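Local coordinates for protein Abbfa_003403 (Acinetobacter baumannii, PDB 4ZXH) that probably assembles a peptide product as a nonribosomal peptide synthetase, with condensation, adenylation, phosphopantetheine-bearing carrier and thioesterase domains in one chain, at residues E511-L523 with L543-G555. Residues are numbered along the deposited sequence; the frame is centred on the assembly and turned at random.
Sequences ELGQHIAGIAEYL and LLPAAILGIWAAG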
ATOM      1  N   GLU A 511      53.671   6.389 -26.971  1.00 50.11           N
ATOM      2  CA  GLU A 511      54.147   5.415 -26.000  1.00 49.03           C
ATOM      3  C   GLU A 511      53.195   4.230 -25.905  1.00 49.49           C
ATOM      4  O   GLU A 511      53.620   3.099 -25.697  1.00 54.50           O
ATOM      5  CB  GLU A 511      54.319   6.074 -24.625  1.00 42.13           C
ATOM      6  CG  GLU A 511      55.606   6.861 -24.492  1.00 57.17           C
ATOM      7  CD  GLU A 511      55.712   7.650 -23.193  1.00 68.53           C
ATOM      8  OE1 GLU A 511      54.663   7.944 -22.567  1.00 67.09           O
ATOM      9  OE2 GLU A 511      56.859   7.972 -22.802  1.00 72.50           O
ATOM     10  N   LEU A 512      51.902   4.503 -26.041  1.00 45.07           N
ATOM     11  CA  LEU A 512      50.886   3.462 -26.007  1.00 40.19           C
ATOM     12  C   LEU A 512      51.080   2.494 -27.164  1.00 45.69           C
ATOM     13  O   LEU A 512      51.006   1.279 -26.982  1.00 42.62           O
ATOM     14  CB  LEU A 512      49.487   4.076 -26.073  1.00 43.17           C
ATOM     15  CG  LEU A 512      48.308   3.138 -26.363  1.00 44.37           C
ATOM     16  CD1 LEU A 512      48.129   2.109 -25.268  1.00 31.85           C
ATOM     17  CD2 LEU A 512      47.022   3.932 -26.563  1.00 40.07           C
ATOM     18  N   GLY A 513      51.328   3.047 -28.351  1.00 44.26           N
ATOM     19  CA  GLY A 513      51.549   2.254 -29.543  1.00 45.31           C
ATOM     20  C   GLY A 513      52.750   1.346 -29.362  1.00 49.97           C
ATOM     21  O   GLY A 513      52.737   0.184 -29.768  1.00 46.93           O
ATOM     22  N   GLN A 514      53.791   1.882 -28.736  1.00 48.66           N
ATOM     23  CA  GLN A 514      54.979   1.107 -28.431  1.00 44.26           C
ATOM     24  C   GLN A 514      54.690  -0.059 -27.478  1.00 42.00           C
ATOM     25  O   GLN A 514      55.241  -1.149 -27.653  1.00 49.41           O
ATOM     26  CB  GLN A 514      56.060   2.023 -27.856  1.00 48.29           C
ATOM     27  CG  GLN A 514      56.799   2.813 -28.920  1.00 58.48           C
ATOM     28  CD  GLN A 514      57.808   3.801 -28.359  1.00 70.89           C
ATOM     29  OE1 GLN A 514      57.735   4.213 -27.194  1.00 69.86           O
ATOM     30  NE2 GLN A 514      58.762   4.189 -29.195  1.00 79.77           N
ATOM     31  N   HIS A 515      53.836   0.164 -26.479  1.00 34.24           N
ATOM     32  CA  HIS A 515      53.423  -0.912 -25.576  1.00 32.59           C
ATOM     33  C   HIS A 515      52.524  -1.955 -26.251  1.00 42.38           C
ATOM     34  O   HIS A 515      52.651  -3.139 -25.942  1.00 39.03           O
ATOM     35  CB  HIS A 515      52.692  -0.363 -24.354  1.00 33.29           C
ATOM     36  CG  HIS A 515      53.595   0.195 -23.302  1.00 43.21           C
ATOM     37  ND1 HIS A 515      53.662   1.544 -23.021  1.00 40.35           N
ATOM     38  CD2 HIS A 515      54.464  -0.410 -22.457  1.00 48.39           C
ATOM     39  CE1 HIS A 515      54.537   1.745 -22.051  1.00 44.68           C
ATOM     40  NE2 HIS A 515      55.038   0.576 -21.691  1.00 49.27           N
ATOM     41  N   ILE A 516      51.595  -1.528 -27.121  1.00 40.60           N
ATOM     42  CA  ILE A 516      50.771  -2.479 -27.881  1.00 42.18           C
ATOM     43  C   ILE A 516      51.706  -3.465 -28.587  1.00 46.13           C
ATOM     44  O   ILE A 516      51.560  -4.685 -28.479  1.00 47.79           O
ATOM     45  CB  ILE A 516      49.870  -1.810 -28.991  1.00 40.70           C
ATOM     46  CG1 ILE A 516      49.057  -0.615 -28.490  1.00 40.43           C
ATOM     47  CG2 ILE A 516      48.941  -2.839 -29.642  1.00 29.04           C
ATOM     48  CD1 ILE A 516      48.060  -0.934 -27.485  1.00 34.60           C
ATOM     49  N   ALA A 517      52.673  -2.894 -29.298  1.00 42.44           N
ATOM     50  CA  ALA A 517      53.588  -3.627 -30.144  1.00 38.14           C
ATOM     51  C   ALA A 517      54.454  -4.584 -29.327  1.00 46.33           C
ATOM     52  O   ALA A 517      54.604  -5.758 -29.677  1.00 45.74           O
ATOM     53  CB  ALA A 517      54.445  -2.657 -30.923  1.00 33.62           C
ATOM     54  N   GLY A 518      55.009  -4.080 -28.230  1.00 43.54           N
ATOM     55  CA  GLY A 518      55.908  -4.858 -27.397  1.00 41.59           C
ATOM     56  C   GLY A 518      55.225  -6.003 -26.674  1.00 43.37           C
ATOM     57  O   GLY A 518      55.832  -7.053 -26.441  1.00 50.63           O
ATOM     58  N   ILE A 519      53.959  -5.806 -26.317  1.00 38.00           N
ATOM     59  CA  ILE A 519      53.201  -6.848 -25.641  1.00 36.58           C
ATOM     60  C   ILE A 519      52.727  -7.879 -26.660  1.00 37.96           C
ATOM     61  O   ILE A 519      52.675  -9.080 -26.381  1.00 39.16           O
ATOM     62  CB  ILE A 519      52.020  -6.255 -24.868  1.00 36.98           C
ATOM     63  CG1 ILE A 519      52.540  -5.376 -23.728  1.00 29.90           C
ATOM     64  CG2 ILE A 519      51.119  -7.347 -24.295  1.00 26.18           C
ATOM     65  CD1 ILE A 519      51.434  -4.782 -22.897  1.00 27.70           C
ATOM     66  N   ALA A 520      52.412  -7.418 -27.861  1.00 37.02           N
ATOM     67  CA  ALA A 520      52.012  -8.344 -28.908  1.00 37.18           C
ATOM     68  C   ALA A 520      53.186  -9.254 -29.247  1.00 42.40           C
ATOM     69  O   ALA A 520      53.042 -10.473 -29.351  1.00 44.94           O
ATOM     70  CB  ALA A 520      51.535  -7.593 -30.134  1.00 27.81           C
ATOM     71  N   GLU A 521      54.361  -8.655 -29.387  1.00 43.41           N
ATOM     72  CA  GLU A 521      55.547  -9.409 -29.762  1.00 42.88           C
ATOM     73  C   GLU A 521      56.011 -10.326 -28.634  1.00 35.97           C
ATOM     74  O   GLU A 521      56.438 -11.444 -28.889  1.00 39.28           O
ATOM     75  CB  GLU A 521      56.669  -8.461 -30.187  1.00 46.43           C
ATOM     76  CG  GLU A 521      57.965  -9.149 -30.606  1.00 60.20           C
ATOM     77  CD  GLU A 521      57.807 -10.156 -31.750  1.00 68.08           C
ATOM     78  OE1 GLU A 521      56.790 -10.113 -32.484  1.00 71.11           O
ATOM     79  OE2 GLU A 521      58.723 -10.994 -31.916  1.00 64.68           O
ATOM     80  N   TYR A 522      55.914  -9.874 -27.392  1.00 29.50           N
ATOM     81  CA  TYR A 522      56.231 -10.741 -26.265  1.00 29.46           C
ATOM     82  C   TYR A 522      55.379 -12.017 -26.304  1.00 41.50           C
ATOM     83  O   TYR A 522      55.891 -13.130 -26.119  1.00 36.10           O
ATOM     84  CB  TYR A 522      56.010  -9.994 -24.961  1.00 31.38           C
ATOM     85  CG  TYR A 522      56.587 -10.656 -23.722  1.00 41.91           C
ATOM     86  CD1 TYR A 522      57.936 -10.941 -23.633  1.00 39.91           C
ATOM     87  CD2 TYR A 522      55.787 -10.929 -22.609  1.00 48.75           C
ATOM     88  CE1 TYR A 522      58.480 -11.512 -22.499  1.00 48.85           C
ATOM     89  CE2 TYR A 522      56.327 -11.508 -21.461  1.00 49.66           C
ATOM     90  CZ  TYR A 522      57.678 -11.793 -21.420  1.00 56.15           C
ATOM     91  OH  TYR A 522      58.245 -12.365 -20.303  1.00 71.69           O
ATOM     92  N   LEU A 523      54.081 -11.853 -26.571  1.00 31.36           N
ATOM     93  CA  LEU A 523      53.166 -12.984 -26.594  1.00 26.80           C
ATOM     94  C   LEU A 523      53.455 -13.917 -27.788  1.00 33.55           C
ATOM     95  O   LEU A 523      53.517 -15.137 -27.634  1.00 37.14           O
ATOM     96  CB  LEU A 523      51.717 -12.487 -26.629  1.00 27.28           C
ATOM     97  CG  LEU A 523      51.185 -11.767 -25.382  1.00 27.95           C
ATOM     98  CD1 LEU A 523      49.826 -11.097 -25.639  1.00 25.58           C
ATOM     99  CD2 LEU A 523      51.075 -12.738 -24.220  1.00 31.63           C
ATOM    100  N   LEU A 543      49.194  -0.006 -17.839  1.00 55.06           N
ATOM    101  CA  LEU A 543      49.451  -1.175 -18.664  1.00 58.02           C
ATOM    102  C   LEU A 543      48.162  -1.902 -19.057  1.00 60.48           C
ATOM    103  O   LEU A 543      48.155  -2.639 -20.043  1.00 58.73           O
ATOM    104  CB  LEU A 543      50.390  -2.151 -17.940  1.00 63.20           C
ATOM    105  CG  LEU A 543      51.876  -1.782 -17.847  1.00 63.92           C
ATOM    106  CD1 LEU A 543      52.614  -2.645 -16.824  1.00 61.30           C
ATOM    107  CD2 LEU A 543      52.536  -1.882 -19.216  1.00 58.28           C
ATOM    108  N   LEU A 544      47.079  -1.697 -18.295  1.00 58.22           N
ATOM    109  CA  LEU A 544      45.849  -2.484 -18.477  1.00 42.36           C
ATOM    110  C   LEU A 544      45.210  -2.256 -19.852  1.00 35.71           C
ATOM    111  O   LEU A 544      45.007  -3.225 -20.592  1.00 30.95           O
ATOM    112  CB  LEU A 544      44.848  -2.204 -17.350  1.00 38.84           C
ATOM    113  CG  LEU A 544      43.441  -2.821 -17.403  1.00 36.41           C
ATOM    114  CD1 LEU A 544      43.491  -4.318 -17.658  1.00 26.41           C
ATOM    115  CD2 LEU A 544      42.706  -2.543 -16.082  1.00 35.41           C
ATOM    116  N   PRO A 545      44.915  -0.994 -20.223  1.00 35.56           N
ATOM    117  CA  PRO A 545      44.409  -0.845 -21.596  1.00 27.86           C
ATOM    118  C   PRO A 545      45.372  -1.391 -22.630  1.00 31.51           C
ATOM    119  O   PRO A 545      44.938  -1.988 -23.620  1.00 37.55           O
ATOM    120  CB  PRO A 545      44.251   0.673 -21.754  1.00 35.83           C
ATOM    121  CG  PRO A 545      44.001   1.161 -20.345  1.00 42.79           C
ATOM    122  CD  PRO A 545      44.877   0.283 -19.481  1.00 40.91           C
ATOM    123  N   ALA A 546      46.669  -1.204 -22.397  1.00 34.62           N
ATOM    124  CA  ALA A 546      47.682  -1.696 -23.334  1.00 34.87           C
ATOM    125  C   ALA A 546      47.695  -3.236 -23.416  1.00 39.23           C
ATOM    126  O   ALA A 546      47.899  -3.807 -24.487  1.00 38.46           O
ATOM    127  CB  ALA A 546      49.047  -1.171 -22.945  1.00 32.85           C
ATOM    128  N   ALA A 547      47.456  -3.909 -22.296  1.00 39.08           N
ATOM    129  CA  ALA A 547      47.424  -5.369 -22.292  1.00 36.92           C
ATOM    130  C   ALA A 547      46.280  -5.892 -23.155  1.00 38.53           C
ATOM    131  O   ALA A 547      46.466  -6.823 -23.939  1.00 37.77           O
ATOM    132  CB  ALA A 547      47.306  -5.900 -20.867  1.00 24.39           C
ATOM    133  N   ILE A 548      45.097  -5.296 -23.005  1.00 35.85           N
ATOM    134  CA  ILE A 548      43.949  -5.685 -23.817  1.00 31.47           C
ATOM    135  C   ILE A 548      44.313  -5.619 -25.296  1.00 32.82           C
ATOM    136  O   ILE A 548      44.153  -6.591 -26.036  1.00 36.41           O
ATOM    137  CB  ILE A 548      42.724  -4.772 -23.594  1.00 32.48           C
ATOM    138  CG1 ILE A 548      42.376  -4.625 -22.103  1.00 32.56           C
ATOM    139  CG2 ILE A 548      41.553  -5.258 -24.424  1.00 30.81           C
ATOM    140  CD1 ILE A 548      41.457  -5.650 -21.542  1.00 27.41           C
ATOM    141  N   LEU A 549      44.814  -4.467 -25.725  1.00 28.71           N
ATOM    142  CA  LEU A 549      45.038  -4.257 -27.148  1.00 29.03           C
ATOM    143  C   LEU A 549      46.204  -5.083 -27.651  1.00 31.61           C
ATOM    144  O   LEU A 549      46.210  -5.498 -28.804  1.00 34.59           O
ATOM    145  CB  LEU A 549      45.260  -2.776 -27.441  1.00 29.86           C
ATOM    146  CG  LEU A 549      44.024  -1.890 -27.226  1.00 36.76           C
ATOM    147  CD1 LEU A 549      44.358  -0.418 -27.301  1.00 35.93           C
ATOM    148  CD2 LEU A 549      42.971  -2.235 -28.259  1.00 30.57           C
ATOM    149  N   GLY A 550      47.180  -5.334 -26.783  1.00 31.91           N
ATOM    150  CA  GLY A 550      48.342  -6.133 -27.150  1.00 27.12           C
ATOM    151  C   GLY A 550      47.905  -7.555 -27.426  1.00 30.95           C
ATOM    152  O   GLY A 550      48.262  -8.138 -28.454  1.00 39.56           O
ATOM    153  N   ILE A 551      47.105  -8.101 -26.511  1.00 27.23           N
ATOM    154  CA  ILE A 551      46.558  -9.444 -26.660  1.00 28.51           C
ATOM    155  C   ILE A 551      45.735  -9.555 -27.941  1.00 34.35           C
ATOM    156  O   ILE A 551      45.836 -10.531 -28.679  1.00 45.46           O
ATOM    157  CB  ILE A 551      45.691  -9.817 -25.463  1.00 22.49           C
ATOM    158  CG1 ILE A 551      46.553  -9.980 -24.216  1.00 22.68           C
ATOM    159  CG2 ILE A 551      44.950 -11.111 -25.732  1.00 32.27           C
ATOM    160  CD1 ILE A 551      45.746  -9.892 -22.940  1.00 22.24           C
ATOM    161  N   TRP A 552      44.926  -8.541 -28.208  1.00 29.60           N
ATOM    162  CA  TRP A 552      44.149  -8.523 -29.429  1.00 28.26           C
ATOM    163  C   TRP A 552      45.035  -8.480 -30.662  1.00 33.38           C
ATOM    164  O   TRP A 552      44.743  -9.126 -31.660  1.00 31.54           O
ATOM    165  CB  TRP A 552      43.196  -7.334 -29.440  1.00 26.23           C
ATOM    166  CG  TRP A 552      42.006  -7.543 -28.573  1.00 29.13           C
ATOM    167  CD1 TRP A 552      41.626  -8.706 -27.956  1.00 28.33           C
ATOM    168  CD2 TRP A 552      41.031  -6.564 -28.213  1.00 30.24           C
ATOM    169  NE1 TRP A 552      40.478  -8.501 -27.234  1.00 26.21           N
ATOM    170  CE2 TRP A 552      40.096  -7.198 -27.379  1.00 22.21           C
ATOM    171  CE3 TRP A 552      40.867  -5.214 -28.512  1.00 30.80           C
ATOM    172  CZ2 TRP A 552      39.014  -6.526 -26.852  1.00 22.11           C
ATOM    173  CZ3 TRP A 552      39.798  -4.551 -27.977  1.00 27.97           C
ATOM    174  CH2 TRP A 552      38.890  -5.203 -27.152  1.00 26.27           C
ATOM    175  N   ALA A 553      46.122  -7.723 -30.592  1.00 33.40           N
ATOM    176  CA  ALA A 553      46.962  -7.525 -31.763  1.00 33.73           C
ATOM    177  C   ALA A 553      47.725  -8.801 -32.116  1.00 34.36           C
ATOM    178  O   ALA A 553      48.164  -8.978 -33.254  1.00 35.37           O
ATOM    179  CB  ALA A 553      47.913  -6.381 -31.541  1.00 33.07           C
ATOM    180  N   ALA A 554      47.859  -9.693 -31.139  1.00 34.18           N
ATOM    181  CA  ALA A 554      48.487 -10.989 -31.366  1.00 34.93           C
ATOM    182  C   ALA A 554      47.434 -11.986 -31.818  1.00 36.19           C
ATOM    183  O   ALA A 554      47.706 -13.180 -31.952  1.00 40.24           O
ATOM    184  CB  ALA A 554      49.190 -11.481 -30.107  1.00 35.58           C
ATOM    185  N   GLY A 555      46.226 -11.479 -32.044  1.00 34.22           N
ATOM    186  CA  GLY A 555      45.117 -12.281 -32.528  1.00 29.60           C
ATOM    187  C   GLY A 555      44.434 -13.120 -31.463  1.00 31.07           C
ATOM    188  O   GLY A 555      43.603 -13.970 -31.799  1.00 31.62           O
TER
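Ile516 of helix 509-525 and Gly550 of helix 543-553 mark the centre of a buried, largely apolar helix-helix contact in the adenylation domain, a worked example of how small residues let two helices come close. Their CA atoms lie 4.4 Å apart, and the axes of the two segments approach to 7.6 Å while crossing at -52°. Gly550 brings no side chain to the crossing, and Ile519 CG2 packs 4.2 Å from Gly550 CA, consistent with the close approach. Ile516 is a knob in a hole formed by Ala546, Leu549, Gly550 and Ala553. Its two branches divide the work: with CG1 beside the backbone N (chi1 -49°), CD1 reaches Leu549 CB, whereas CG2 turns to Ala553 CB. Apolar contacts continue the seam on either side of this knob. Ala546 CB meets Leu512 CD1 and His515 CB, and the His515 ring brings CD2 to 4.0 Å from Leu543 CD2; farther along, Ala520 CB lies 3.7 Å from Gly550 O, and Leu523 CD1 reaches Ile551 CG1 at 3.7 Å. Beyond the pair, Ile551 packs on Val534 of strand 533-537 and on Tyr558 of strand 557-560, so helix 543-553 lies between helix 509-525 and the parallel sheet. With no polar bond linking the two helices, their fit depends on shape and hydrophobic burial, and main-chain polar groups are served largely within each helix.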